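Local coordinates for malate dehydrogenase (Pyrococcus horikoshii, PDB 1V9N), which catalyses the NAD-dependent oxidation of (S)-malate to oxaloacetate, a step of the tricarboxylic acid cycle, at residues R103-A108 / F282-I287; G84-L89 / K113-G118; G142-S147 / I170-P175. One frame throughout, in Å; residues are numbered along the deposited sequence.

Contact 1 (R103-A108 / F282-I287); sequences RSMKLA and FMVIDI
Selenomethionine Met105 on Val284 and Ser104 on Phe282 are the two close places of this helix-on-sheet contact. Met105 SE lies 3.4 Å from Val284 CG2. The torsions put the selenium there: CG is anti to the backbone N (chi1 -179°), a bend at chi2 brings SE to the valine, and a second bend, at chi3, carries CE to Phe282. Ala108 CB is 3.6 Å from Val284 CG2, so this one methyl touches two side chains a turn apart on the helix. Ser104 CB approaches the Phe282 ring obliquely, 3.4 Å from CE2, with its OG turned back to bond Val100 O in its own helix. The ring is packed less closely on its other flank, where Met105 CE sits at the edge near its plane, 3.9 Å from CD1. No hydrogen bond crosses; the joint is apolar and buried. On the solvent side, Arg103 and Lys106 are exposed and take no part. The axes of 103-108 and 282-285 approach to 8.0 Å at 27°. Helix 97-115 is the crossover helix of the beta-alpha-beta unit 87-91, 97-115, 117-125, here packed also on the next strand of the sheet, 278-285; Ser104 and Ala108 touch Val120 of strand 117-125. Beside it, helix 132-139 packs Tyr134 and Met137 against Met105; on the opposite face of the strand, Met283 meets Met283 of the second subunit.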
loop_
_atom_site.group_PDB
_atom_site.type_symbol
_atom_site.label_atom_id
_atom_site.label_comp_id
_atom_site.label_asym_id
_atom_site.label_seq_id
_atom_site.Cartn_x
_atom_site.Cartn_y
_atom_site.Cartn_z
ATOM N N ARG A 103 8.914 -19.776 7.272
ATOM C CA ARG A 103 7.910 -20.645 7.891
ATOM C C ARG A 103 6.548 -19.970 7.955
ATOM O O ARG A 103 5.512 -20.625 7.785
ATOM C CB ARG A 103 8.346 -21.054 9.307
ATOM C CG ARG A 103 9.649 -21.839 9.354
ATOM C CD ARG A 103 9.540 -23.152 8.591
ATOM N NE ARG A 103 10.857 -23.728 8.317
ATOM C CZ ARG A 103 11.063 -24.813 7.578
ATOM N NH1 ARG A 103 10.036 -25.454 7.032
ATOM N NH2 ARG A 103 12.301 -25.253 7.375
ATOM N N SER A 104 6.545 -18.664 8.205
ATOM C CA SER A 104 5.298 -17.915 8.273
ATOM C C SER A 104 4.619 -17.872 6.904
ATOM O O SER A 104 3.406 -18.050 6.801
ATOM C CB SER A 104 5.552 -16.484 8.752
ATOM O OG SER A 104 5.937 -16.458 10.111
HETATM N N MSE A 105 5.400 -17.638 5.853
HETATM C CA MSE A 105 4.834 -17.571 4.510
HETATM C C MSE A 105 4.361 -18.949 4.047
HETATM O O MSE A 105 3.346 -19.053 3.369
HETATM C CB MSE A 105 5.850 -16.993 3.515
HETATM C CG MSE A 105 5.311 -16.864 2.090
HETATM SE SE MSE A 105 3.597 -15.915 1.967
HETATM C CE MSE A 105 4.247 -14.129 1.628
ATOM N N LYS A 106 5.101 -19.997 4.404
ATOM C CA LYS A 106 4.707 -21.359 4.044
ATOM C C LYS A 106 3.337 -21.658 4.657
ATOM O O LYS A 106 2.489 -22.278 4.024
ATOM C CB LYS A 106 5.725 -22.382 4.568
ATOM C CG LYS A 106 6.974 -22.538 3.717
ATOM C CD LYS A 106 6.634 -23.141 2.356
ATOM C CE LYS A 106 7.880 -23.326 1.496
ATOM N NZ LYS A 106 7.578 -23.999 0.194
ATOM N N LEU A 107 3.122 -21.210 5.890
ATOM C CA LEU A 107 1.845 -21.436 6.565
ATOM C C LEU A 107 0.723 -20.635 5.903
ATOM O O LEU A 107 -0.399 -21.125 5.763
ATOM C CB LEU A 107 1.942 -21.061 8.048
ATOM C CG LEU A 107 0.649 -21.203 8.857
ATOM C CD1 LEU A 107 0.214 -22.672 8.888
ATOM C CD2 LEU A 107 0.875 -20.684 10.272
ATOM N N ALA A 108 1.022 -19.401 5.505
ATOM C CA ALA A 108 0.020 -18.568 4.845
ATOM C C ALA A 108 -0.403 -19.221 3.520
ATOM O O ALA A 108 -1.583 -19.247 3.184
ATOM C CB ALA A 108 0.585 -17.170 4.590
ATOM N N PHE A 282 2.248 -11.212 6.454
ATOM C CA PHE A 282 2.231 -12.064 5.266
ATOM C C PHE A 282 0.783 -12.323 4.887
ATOM O O PHE A 282 -0.054 -12.629 5.743
ATOM C CB PHE A 282 2.932 -13.399 5.543
ATOM C CG PHE A 282 4.341 -13.251 6.051
ATOM C CD1 PHE A 282 5.391 -12.984 5.175
ATOM C CD2 PHE A 282 4.614 -13.345 7.415
ATOM C CE1 PHE A 282 6.691 -12.810 5.651
ATOM C CE2 PHE A 282 5.910 -13.172 7.901
ATOM C CZ PHE A 282 6.950 -12.904 7.014
HETATM N N MSE A 283 0.484 -12.194 3.602
HETATM C CA MSE A 283 -0.865 -12.428 3.130
HETATM C C MSE A 283 -0.836 -13.123 1.782
HETATM O O MSE A 283 -0.112 -12.715 0.867
HETATM C CB MSE A 283 -1.621 -11.112 3.008
HETATM C CG MSE A 283 -3.051 -11.274 2.547
HETATM SE SE MSE A 283 -3.875 -9.555 2.358
HETATM C CE MSE A 283 -4.548 -9.717 0.554
ATOM N N VAL A 284 -1.632 -14.177 1.663
ATOM C CA VAL A 284 -1.699 -14.934 0.424
ATOM C C VAL A 284 -3.142 -15.066 -0.018
ATOM O O VAL A 284 -4.037 -15.316 0.790
ATOM C CB VAL A 284 -1.109 -16.355 0.601
ATOM C CG1 VAL A 284 -1.173 -17.127 -0.712
ATOM C CG2 VAL A 284 0.317 -16.258 1.095
ATOM N N ILE A 285 -3.365 -14.882 -1.310
ATOM C CA ILE A 285 -4.694 -15.032 -1.865
ATOM C C ILE A 285 -4.586 -16.134 -2.904
ATOM O O ILE A 285 -3.814 -16.020 -3.856
ATOM C CB ILE A 285 -5.182 -13.731 -2.542
ATOM C CG1 ILE A 285 -5.324 -12.613 -1.501
ATOM C CG2 ILE A 285 -6.524 -13.975 -3.226
ATOM C CD1 ILE A 285 -5.772 -11.271 -2.093
ATOM N N ASP A 286 -5.330 -17.218 -2.710
ATOM C CA ASP A 286 -5.293 -18.309 -3.677
ATOM C C ASP A 286 -6.174 -17.908 -4.851
ATOM O O ASP A 286 -7.396 -18.023 -4.803
ATOM C CB ASP A 286 -5.800 -19.617 -3.059
ATOM C CG ASP A 286 -5.767 -20.776 -4.049
ATOM O OD1 ASP A 286 -4.742 -20.945 -4.744
ATOM O OD2 ASP A 286 -6.761 -21.523 -4.129
ATOM N N ILE A 287 -5.535 -17.417 -5.902
ATOM C CA ILE A 287 -6.241 -16.969 -7.093
ATOM C C ILE A 287 -7.342 -17.919 -7.575
ATOM O O ILE A 287 -8.443 -17.477 -7.885
ATOM C CB ILE A 287 -5.233 -16.722 -8.233
ATOM C CG1 ILE A 287 -4.324 -15.543 -7.852
ATOM C CG2 ILE A 287 -5.970 -16.443 -9.549
ATOM C CD1 ILE A 287 -3.093 -15.405 -8.736
#

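Contact 2 (G84-L89 / K113-G118); sequences GPSYAL and KDTGIG
Beside the place where Pro85 and Ser86 meet Thr115, the Tyr87 ring has Gly84 N over one face, 3.6 Å above its plane and offset toward the rim, and the ring also meets that of Phe290 of the second subunit, the two planes at about 40°. The end of the Tyr87 side chain leads away from 113-118, and the contact itself is carried by the type I turn from Gly84 to Tyr87. Within it Ser86 OG is hydrogen-bonded to Thr115 OG1 at 2.7 Å, and lies 3.2 Å from Ile117 O, a weaker alternative for the same hydroxyl. Thr115 OG1 sits between its own backbone N and carbonyl carbon (chi1 71°), which leaves CG2 to rest 3.5 Å from Pro85 O. Ile117 N gives the same OG1 a weak bond, at 3.3 Å and 154°. Gly116, with positive phi, turns the chain out of helix 97-115 into strand 117-125, where Gly118 CA points one of its hydrogens at Ser86 O, a CA-H...O contact of 3.5 Å. A valine in place of Thr115 would probably leave Ser86 OG with the weak Ile117 O contact, Lys111 O without this hydroxyl, and Ile117 N without its weak acceptor. In this small cluster of hydroxyl and backbone polar atoms, OG1 is shared by Lys111 O, Ser86 OG and, weakly, Ile117 N, so hydroxyls rather than strand pairing link the turn to the helix end.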
loop_
_atom_site.group_PDB
_atom_site.type_symbol
_atom_site.label_atom_id
_atom_site.label_comp_id
_atom_site.label_asym_id
_atom_site.label_seq_id
_atom_site.Cartn_x
_atom_site.Cartn_y
_atom_site.Cartn_z
ATOM N N GLY A 84 -6.508 -19.643 13.091
ATOM C CA GLY A 84 -7.806 -19.941 12.526
ATOM C C GLY A 84 -7.557 -20.574 11.168
ATOM O O GLY A 84 -6.417 -20.628 10.720
ATOM N N PRO A 85 -8.598 -21.066 10.485
ATOM C CA PRO A 85 -8.411 -21.686 9.173
ATOM C C PRO A 85 -7.705 -20.774 8.163
ATOM O O PRO A 85 -6.982 -21.250 7.283
ATOM C CB PRO A 85 -9.839 -22.027 8.755
ATOM C CG PRO A 85 -10.495 -22.350 10.082
ATOM C CD PRO A 85 -9.991 -21.216 10.948
ATOM N N SER A 86 -7.906 -19.465 8.297
ATOM C CA SER A 86 -7.298 -18.507 7.376
ATOM C C SER A 86 -6.296 -17.520 7.977
ATOM O O SER A 86 -5.916 -16.552 7.319
ATOM C CB SER A 86 -8.393 -17.721 6.645
ATOM O OG SER A 86 -9.114 -18.562 5.762
ATOM N N TYR A 87 -5.860 -17.746 9.212
ATOM C CA TYR A 87 -4.895 -16.827 9.812
ATOM C C TYR A 87 -4.108 -17.445 10.952
ATOM O O TYR A 87 -4.461 -18.508 11.473
ATOM C CB TYR A 87 -5.605 -15.571 10.333
ATOM C CG TYR A 87 -6.201 -15.732 11.716
ATOM C CD1 TYR A 87 -5.431 -15.497 12.857
ATOM C CD2 TYR A 87 -7.517 -16.170 11.888
ATOM C CE1 TYR A 87 -5.955 -15.697 14.135
ATOM C CE2 TYR A 87 -8.047 -16.372 13.160
ATOM C CZ TYR A 87 -7.260 -16.133 14.278
ATOM O OH TYR A 87 -7.776 -16.315 15.538
ATOM N N ALA A 88 -3.033 -16.762 11.328
ATOM C CA ALA A 88 -2.202 -17.188 12.437
ATOM C C ALA A 88 -1.345 -16.028 12.941
ATOM O O ALA A 88 -0.941 -15.145 12.171
ATOM C CB ALA A 88 -1.316 -18.353 12.023
ATOM N N LEU A 89 -1.111 -16.018 14.247
ATOM C CA LEU A 89 -0.265 -15.015 14.874
ATOM C C LEU A 89 0.919 -15.833 15.383
ATOM O O LEU A 89 0.760 -16.734 16.203
ATOM C CB LEU A 89 -0.997 -14.318 16.023
ATOM C CG LEU A 89 -0.151 -13.434 16.944
ATOM C CD1 LEU A 89 0.667 -12.447 16.128
ATOM C CD2 LEU A 89 -1.067 -12.702 17.919
ATOM N N LYS A 113 -4.336 -22.066 0.223
ATOM C CA LYS A 113 -4.597 -23.230 -0.604
ATOM C C LYS A 113 -5.865 -23.944 -0.137
ATOM O O LYS A 113 -6.704 -24.337 -0.949
ATOM C CB LYS A 113 -3.392 -24.172 -0.530
ATOM C CG LYS A 113 -3.479 -25.431 -1.378
ATOM C CD LYS A 113 -2.114 -26.102 -1.446
ATOM C CE LYS A 113 -1.080 -25.125 -2.013
ATOM N NZ LYS A 113 0.327 -25.607 -1.928
ATOM N N ASP A 114 -6.016 -24.075 1.176
ATOM C CA ASP A 114 -7.162 -24.772 1.750
ATOM C C ASP A 114 -8.439 -23.970 1.932
ATOM O O ASP A 114 -9.533 -24.540 1.925
ATOM C CB ASP A 114 -6.772 -25.381 3.102
ATOM C CG ASP A 114 -5.529 -26.250 3.012
ATOM O OD1 ASP A 114 -5.246 -26.756 1.904
ATOM O OD2 ASP A 114 -4.843 -26.433 4.043
ATOM N N THR A 115 -8.318 -22.655 2.085
ATOM C CA THR A 115 -9.495 -21.822 2.317
ATOM C C THR A 115 -9.667 -20.669 1.333
ATOM O O THR A 115 -10.728 -20.040 1.286
ATOM C CB THR A 115 -9.441 -21.206 3.719
ATOM O OG1 THR A 115 -8.409 -20.209 3.752
ATOM C CG2 THR A 115 -9.127 -22.277 4.760
ATOM N N GLY A 116 -8.623 -20.388 0.562
ATOM C CA GLY A 116 -8.686 -19.288 -0.380
ATOM C C GLY A 116 -7.871 -18.105 0.120
ATOM O O GLY A 116 -7.287 -17.373 -0.678
ATOM N N ILE A 117 -7.816 -17.931 1.440
ATOM C CA ILE A 117 -7.075 -16.819 2.045
ATOM C C ILE A 117 -6.147 -17.251 3.175
ATOM O O ILE A 117 -6.469 -18.153 3.944
ATOM C CB ILE A 117 -8.029 -15.747 2.638
ATOM C CG1 ILE A 117 -8.955 -15.199 1.549
ATOM C CG2 ILE A 117 -7.207 -14.598 3.241
ATOM C CD1 ILE A 117 -8.226 -14.441 0.459
ATOM N N GLY A 118 -4.999 -16.590 3.274
ATOM C CA GLY A 118 -4.045 -16.898 4.324
ATOM C C GLY A 118 -3.324 -15.648 4.805
ATOM O O GLY A 118 -2.617 -15.002 4.035
#

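Contact 3 (G142-S147 / I170-P175); sequences GMIGIS and IALAAP
Leu172, CG anti to its backbone N (chi1 -176°), and Ile146, CG1 anti to its carbonyl carbon (chi1 -68°), turn branches together, Ile146 CG1 3.9 Å from Leu172 CD1. Ile144 has the same first rotamer as Ile146, and its CG2 branch reaches Leu172 CG at 4.1 Å, so the leucine touches both isoleucines. The backbones form an antiparallel pair. Gly145 faces Ala173 and Ser147 faces Ala171 as hydrogen-bonded pairs, with all four N to O distances within these two pairs at 2.8 to 2.9 Å. Gly145 N to Ala173 O is the straightest, 169° at the hydrogen, with the donor in the carbonyl plane. Between them Ile146 and Leu172 are a non-hydrogen-bonded pair, where Leu172 CA approaches Gly145 O to 3.2 Å. At the far end Pro175 CD packs 3.4 Å from Met143 O, just past Gly142, the positive-phi residue of the Schellman motif that ends helix 132-139. The side chain of Ala171 lies about 6 Å from the bound NADPH, so this strand pair reaches toward the cofactor. Helix 132-139 lies over the face of Ser147, Ala171 and Ala173, with Ala135 and Ala139 against the small alanines and Tyr134 against Ser147. Strand 278-285 flanks strand 144-149 and strand 181-185 flanks strand 170-174, while on the other face Leu172 packs on Met251 of the second subunit.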
loop_
_atom_site.group_PDB
_atom_site.type_symbol
_atom_site.label_atom_id
_atom_site.label_comp_id
_atom_site.label_asym_id
_atom_site.label_seq_id
_atom_site.Cartn_x
_atom_site.Cartn_y
_atom_site.Cartn_z
ATOM N N GLY A 142 1.434 -20.074 -7.657
ATOM C CA GLY A 142 0.222 -19.732 -8.388
ATOM C C GLY A 142 -0.760 -18.897 -7.583
ATOM O O GLY A 142 -1.970 -18.958 -7.810
HETATM N N MSE A 143 -0.244 -18.108 -6.648
HETATM C CA MSE A 143 -1.086 -17.275 -5.795
HETATM C C MSE A 143 -0.523 -15.865 -5.660
HETATM O O MSE A 143 0.612 -15.609 -6.041
HETATM C CB MSE A 143 -1.182 -17.898 -4.403
HETATM C CG MSE A 143 -1.581 -19.358 -4.408
HETATM SE SE MSE A 143 -1.582 -20.111 -2.637
HETATM C CE MSE A 143 -1.714 -21.987 -3.132
ATOM N N ILE A 144 -1.326 -14.952 -5.121
ATOM C CA ILE A 144 -0.877 -13.581 -4.906
ATOM C C ILE A 144 -0.239 -13.535 -3.520
ATOM O O ILE A 144 -0.812 -14.014 -2.536
ATOM C CB ILE A 144 -2.043 -12.573 -4.937
ATOM C CG1 ILE A 144 -2.661 -12.535 -6.339
ATOM C CG2 ILE A 144 -1.536 -11.177 -4.499
ATOM C CD1 ILE A 144 -3.871 -11.638 -6.459
ATOM N N GLY A 145 0.957 -12.978 -3.446
ATOM C CA GLY A 145 1.631 -12.896 -2.169
ATOM C C GLY A 145 1.920 -11.458 -1.799
ATOM O O GLY A 145 2.351 -10.658 -2.639
ATOM N N ILE A 146 1.652 -11.129 -0.540
ATOM C CA ILE A 146 1.914 -9.795 -0.016
ATOM C C ILE A 146 2.735 -9.938 1.256
ATOM O O ILE A 146 2.421 -10.768 2.118
ATOM C CB ILE A 146 0.619 -9.041 0.338
ATOM C CG1 ILE A 146 -0.163 -8.713 -0.935
ATOM C CG2 ILE A 146 0.958 -7.765 1.112
ATOM C CD1 ILE A 146 -1.549 -8.166 -0.672
ATOM N N SER A 147 3.800 -9.151 1.360
ATOM C CA SER A 147 4.631 -9.185 2.551
ATOM C C SER A 147 5.075 -7.788 2.945
ATOM O O SER A 147 5.332 -6.944 2.092
ATOM C CB SER A 147 5.859 -10.067 2.341
ATOM O OG SER A 147 6.571 -10.182 3.560
ATOM N N ILE A 170 6.821 -2.726 1.358
ATOM C CA ILE A 170 5.600 -3.404 0.959
ATOM C C ILE A 170 5.930 -4.167 -0.313
ATOM O O ILE A 170 6.523 -3.610 -1.236
ATOM C CB ILE A 170 4.466 -2.420 0.625
ATOM C CG1 ILE A 170 4.050 -1.651 1.878
ATOM C CG2 ILE A 170 3.289 -3.184 0.022
ATOM C CD1 ILE A 170 3.013 -0.568 1.617
ATOM N N ALA A 171 5.553 -5.439 -0.363
ATOM C CA ALA A 171 5.816 -6.239 -1.547
ATOM C C ALA A 171 4.591 -7.044 -1.962
ATOM O O ALA A 171 3.875 -7.580 -1.115
ATOM C CB ALA A 171 6.991 -7.179 -1.295
ATOM N N LEU A 172 4.352 -7.103 -3.268
ATOM C CA LEU A 172 3.256 -7.876 -3.826
ATOM C C LEU A 172 3.762 -8.585 -5.067
ATOM O O LEU A 172 4.348 -7.969 -5.963
ATOM C CB LEU A 172 2.055 -6.991 -4.196
ATOM C CG LEU A 172 0.833 -7.787 -4.703
ATOM C CD1 LEU A 172 -0.434 -7.002 -4.420
ATOM C CD2 LEU A 172 0.962 -8.090 -6.196
ATOM N N ALA A 173 3.543 -9.891 -5.107
ATOM C CA ALA A 173 3.958 -10.691 -6.244
ATOM C C ALA A 173 2.730 -11.421 -6.764
ATOM O O ALA A 173 1.901 -11.887 -5.984
ATOM C CB ALA A 173 5.026 -11.694 -5.820
ATOM N N ALA A 174 2.601 -11.497 -8.080
ATOM C CA ALA A 174 1.481 -12.196 -8.688
ATOM C C ALA A 174 2.009 -12.974 -9.886
ATOM O O ALA A 174 2.902 -12.506 -10.586
ATOM C CB ALA A 174 0.421 -11.202 -9.135
ATOM N N PRO A 175 1.478 -14.179 -10.129
ATOM C CA PRO A 175 1.959 -14.954 -11.274
ATOM C C PRO A 175 1.437 -14.379 -12.597
ATOM O O PRO A 175 0.374 -13.752 -12.635
ATOM C CB PRO A 175 1.416 -16.353 -10.994
ATOM C CG PRO A 175 0.128 -16.073 -10.293
ATOM C CD PRO A 175 0.483 -14.942 -9.350
#

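Following the chain, contact 2 opens first at 84-89 and closes a short beta-alpha-beta loop at 113-118. Contact 1 starts inside that loop, on helix 97-115, and closes only at 282-287, so the two cross. Contact 3 opens and closes after contact 2 and wholly within the long span of contact 1, as an antiparallel pair of consecutive strands joined by a long connection. All three share one mixed sheet, in which strand 278-285 is the central link: Val284 N bonds Gly118 O of contact 2, and Ile146 N bonds Met283 O toward contact 3. The late strand thus joins the early crossover to that pair, and each contact also touches the second subunit.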